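Local coordinates for putative endonuclease/exonuclease/phosphatase family protein (Bacteroides vulgatus ATCC 8482, PDB 3G6S), which probably acts as a nuclease or related phosphoesterase of the endonuclease/exonuclease/phosphatase family, hydrolysing phosphodiester bonds, at residues V142-E145 with A146-Q149; G72-A75 with G76-P80. One frame throughout, in Å; residues are numbered along the deposited sequence.

How the contacts relate
Both contacts are local, each made within one continuous run of chain, and both lie within the DNase I-like family region. Contact 2 comes first, in the loop that leads from strand 62-65 to strand 81-84 of the seven-strand sheet. Contact 1 follows later, at the start of helix 144-161, which follows strand 131-138 of the six-strand sheet after a short loop. Contact 1 and contact 2 do not touch: the centres of contacts 1 and 2 are 21 Å apart and the nearest atoms of the two about 12 Å apart. Strand 131-138 relates them, since Asn136 in it bonds to Ala79 of contact 2 while Asp140, just beyond it, holds Arg147 of contact 1.

Contact 1 of 2, residues V142-E145 with A146-Q149; sequences VGEE and ARRQ
Arg147 folds back over Gly143 and Glu144 in the first turn of helix 144-161, the helix of a beta-alpha-beta unit between strands 131-138 and 167-172, with Gly143 as N-cap. Three backbone bonds start the helix: Arg147 N to Gly143 O, Arg148 N to Glu144 O and Gln149 N to Glu145 O. The first is the least regular, its donor standing 41° out of the carbonyl plane.

Packing belongs to Arg147. A bend at chi3 (-60°) lays its guanidinium across the helix start, with Glu144 CA 3.7 Å above one face, toward the rim; Arg147 NH2 lies 3.5 Å from Glu144 CG. NH1 also comes close to Gly143 O, but the angle is poor, and its hydrogen bond goes to Asp140 O in the preceding loop. Without the guanidinium, with an alanine here, Asp140 O is likely to lose this donor and the Gly143-Glu144 backbone its cover.

The opposite charges of Glu144 and Arg147 are near but not paired: Glu144 OE1 is 4.5 Å from Arg147 NH2, beyond a salt bridge. The side-chain hydrogen bond begins one residue along, where Gln149 NE2 gives a nearly straight bond (166°) to Glu145 OE2 at 2.8 Å, the oxygen lying close to the amide plane.

Contact 2 of 2, residues G72-A75 with G76-P80; sequences GKTA and GEYAP
Tyr78 lays its ring inside the bend of the 72-80 loop and brings its hydroxyl up against the backbone of Lys73 and Thr74. The phenol end does the touching: Tyr78 OH lies 3.3 Å from Thr74 CA and equally near Lys73 O. Further back on the ring, Tyr78 CE2 meets Thr74 O at 3.9 Å, with that oxygen at the ring edge, near its plane. The first torsion explains the reach. With CG anti to the carbonyl carbon (chi1 -73°), the ring swings back along the chain toward Thr74 instead of on toward Ala79.

The Thr74 side chain runs in much the same direction as that of Tyr78, past the hydroxyl. The threonine offers carbon to the phenol oxygen, Thr74 CB at 3.6 Å from Tyr78 OH and the methyl CG2 at 3.8 Å. Lys73 takes part through its carbonyl, since its side chain sets off away from the bend. Across the bend, then, the ring packs against the backbone of Lys73 and Thr74.

Gly76 makes the turn possible. Its phi of 95° would drive a beta carbon into Ala75 O, a collision that glycine avoids. Before the bend, Asp71 OD1 accepts hydrogen bonds from Lys73 N, closing an Asx turn, and from Ala75 N.

On the far side of the bend, Glu77 points away from 72-75 and forms a salt bridge with Arg69. The buried Tyr78 ring stacks on Phe52 and touches His49, both of helix 49-58, while the backbone of Pro80 bonds to Met44 of strand 41-45, leading the loop into strand 81-84 beside it in the sheet.

Contact 1 of 2, residues V142-E145 with A146-Q149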
# COMPACT_ATOMS: atom_id res chain seq x y z
N VAL A 142 6.24 7.28 -14.69
CA VAL A 142 6.47 8.23 -15.77
C VAL A 142 5.42 9.34 -15.89
O VAL A 142 5.76 10.52 -16.04
CB VAL A 142 6.57 7.51 -17.13
CG1 VAL A 142 6.76 8.52 -18.25
CG2 VAL A 142 7.74 6.52 -17.12
N GLY A 143 4.14 8.97 -15.80
CA GLY A 143 3.07 9.94 -15.92
C GLY A 143 2.93 10.98 -14.82
O GLY A 143 2.47 10.69 -13.72
N GLU A 144 3.31 12.22 -15.12
CA GLU A 144 3.21 13.29 -14.14
C GLU A 144 1.78 13.69 -13.89
O GLU A 144 1.30 13.67 -12.76
CB GLU A 144 3.99 14.52 -14.58
CG GLU A 144 5.47 14.42 -14.37
CD GLU A 144 6.10 15.77 -14.10
OE1 GLU A 144 5.72 16.40 -13.09
OE2 GLU A 144 6.97 16.19 -14.89
N GLU A 145 1.10 14.08 -14.96
CA GLU A 145 -0.28 14.49 -14.83
C GLU A 145 -1.09 13.35 -14.24
O GLU A 145 -1.92 13.56 -13.36
CB GLU A 145 -0.84 14.90 -16.19
CG GLU A 145 -2.20 15.57 -16.12
CD GLU A 145 -2.26 16.63 -15.03
OE1 GLU A 145 -1.28 17.40 -14.88
OE2 GLU A 145 -3.29 16.71 -14.33
N ALA A 146 -0.83 12.13 -14.70
CA ALA A 146 -1.56 10.96 -14.20
C ALA A 146 -1.44 10.88 -12.68
O ALA A 146 -2.42 10.58 -11.99
CB ALA A 146 -1.03 9.69 -14.83
N ARG A 147 -0.24 11.14 -12.16
CA ARG A 147 -0.05 11.08 -10.72
C ARG A 147 -0.89 12.12 -9.99
O ARG A 147 -1.52 11.80 -8.97
CB ARG A 147 1.42 11.26 -10.35
CG ARG A 147 2.23 9.98 -10.44
CD ARG A 147 3.53 10.12 -9.69
NE ARG A 147 4.38 11.20 -10.21
CZ ARG A 147 5.07 11.12 -11.34
NH1 ARG A 147 5.03 10.02 -12.09
NH2 ARG A 147 5.83 12.14 -11.72
N ARG A 148 -0.90 13.34 -10.50
CA ARG A 148 -1.68 14.40 -9.86
C ARG A 148 -3.16 14.05 -9.88
O ARG A 148 -3.87 14.28 -8.90
CB ARG A 148 -1.48 15.74 -10.57
CG ARG A 148 -2.38 16.83 -9.99
CD ARG A 148 -2.41 18.11 -10.84
NE ARG A 148 -1.28 19.00 -10.60
CZ ARG A 148 -1.26 20.28 -10.98
NH1 ARG A 148 -2.32 20.79 -11.61
NH2 ARG A 148 -0.21 21.05 -10.74
N GLN A 149 -3.62 13.48 -10.99
CA GLN A 149 -5.02 13.10 -11.12
C GLN A 149 -5.38 11.92 -10.24
O GLN A 149 -6.46 11.88 -9.65
CB GLN A 149 -5.36 12.78 -12.58
CG GLN A 149 -5.41 14.00 -13.49
CD GLN A 149 -6.24 15.13 -12.90
OE1 GLN A 149 -7.37 14.92 -12.46
NE2 GLN A 149 -5.67 16.34 -12.90

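Contact 2 of 2, residues G72-A75 with G76-P80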
# COMPACT_ATOMS: atom_id res chain seq x y z
N GLY A 72 -9.40 -6.72 -14.75
CA GLY A 72 -10.22 -6.75 -13.55
C GLY A 72 -10.48 -8.14 -12.98
O GLY A 72 -11.42 -8.33 -12.21
N LYS A 73 -9.66 -9.10 -13.37
CA LYS A 73 -9.81 -10.47 -12.89
C LYS A 73 -8.51 -11.00 -12.30
O LYS A 73 -8.22 -10.75 -11.12
CB LYS A 73 -10.28 -11.38 -14.03
CG LYS A 73 -11.66 -11.00 -14.56
CD LYS A 73 -12.11 -11.90 -15.70
CE LYS A 73 -13.52 -11.53 -16.16
NZ LYS A 73 -13.98 -12.35 -17.30
N THR A 74 -7.71 -11.71 -13.09
CA THR A 74 -6.45 -12.25 -12.57
C THR A 74 -5.24 -11.85 -13.40
O THR A 74 -4.11 -12.20 -13.06
CB THR A 74 -6.48 -13.78 -12.52
OG1 THR A 74 -6.30 -14.31 -13.84
CG2 THR A 74 -7.80 -14.27 -11.95
N ALA A 75 -5.47 -11.11 -14.48
CA ALA A 75 -4.38 -10.67 -15.34
C ALA A 75 -3.75 -9.36 -14.87
O ALA A 75 -4.46 -8.40 -14.58
CB ALA A 75 -4.88 -10.51 -16.77
N GLY A 76 -2.43 -9.34 -14.80
CA GLY A 76 -1.73 -8.14 -14.36
C GLY A 76 -1.39 -8.12 -12.89
O GLY A 76 -1.73 -9.05 -12.15
N GLU A 77 -0.73 -7.05 -12.45
CA GLU A 77 -0.36 -6.93 -11.05
C GLU A 77 -1.55 -6.49 -10.19
O GLU A 77 -2.38 -5.68 -10.60
CB GLU A 77 0.79 -5.94 -10.88
CG GLU A 77 1.92 -6.11 -11.89
CD GLU A 77 3.15 -5.27 -11.56
OE1 GLU A 77 2.99 -4.11 -11.14
OE2 GLU A 77 4.28 -5.77 -11.75
N TYR A 78 -1.63 -7.05 -8.99
CA TYR A 78 -2.67 -6.71 -8.04
C TYR A 78 -2.12 -5.62 -7.13
O TYR A 78 -0.91 -5.39 -7.07
CB TYR A 78 -3.00 -7.89 -7.13
CG TYR A 78 -3.78 -9.02 -7.76
CD1 TYR A 78 -4.98 -9.44 -7.20
CD2 TYR A 78 -3.29 -9.71 -8.87
CE1 TYR A 78 -5.69 -10.51 -7.72
CE2 TYR A 78 -4.00 -10.78 -9.41
CZ TYR A 78 -5.20 -11.17 -8.82
OH TYR A 78 -5.92 -12.22 -9.34
N ALA A 79 -3.02 -4.96 -6.41
CA ALA A 79 -2.65 -3.94 -5.42
C ALA A 79 -3.62 -4.28 -4.29
O ALA A 79 -4.44 -3.46 -3.89
CB ALA A 79 -2.90 -2.55 -5.97
N PRO A 80 -3.52 -5.50 -3.76
CA PRO A 80 -4.36 -6.05 -2.70
C PRO A 80 -4.17 -5.56 -1.27
O PRO A 80 -3.15 -4.96 -0.93
CB PRO A 80 -4.09 -7.54 -2.81
CG PRO A 80 -2.60 -7.56 -3.03
CD PRO A 80 -2.36 -6.39 -4.00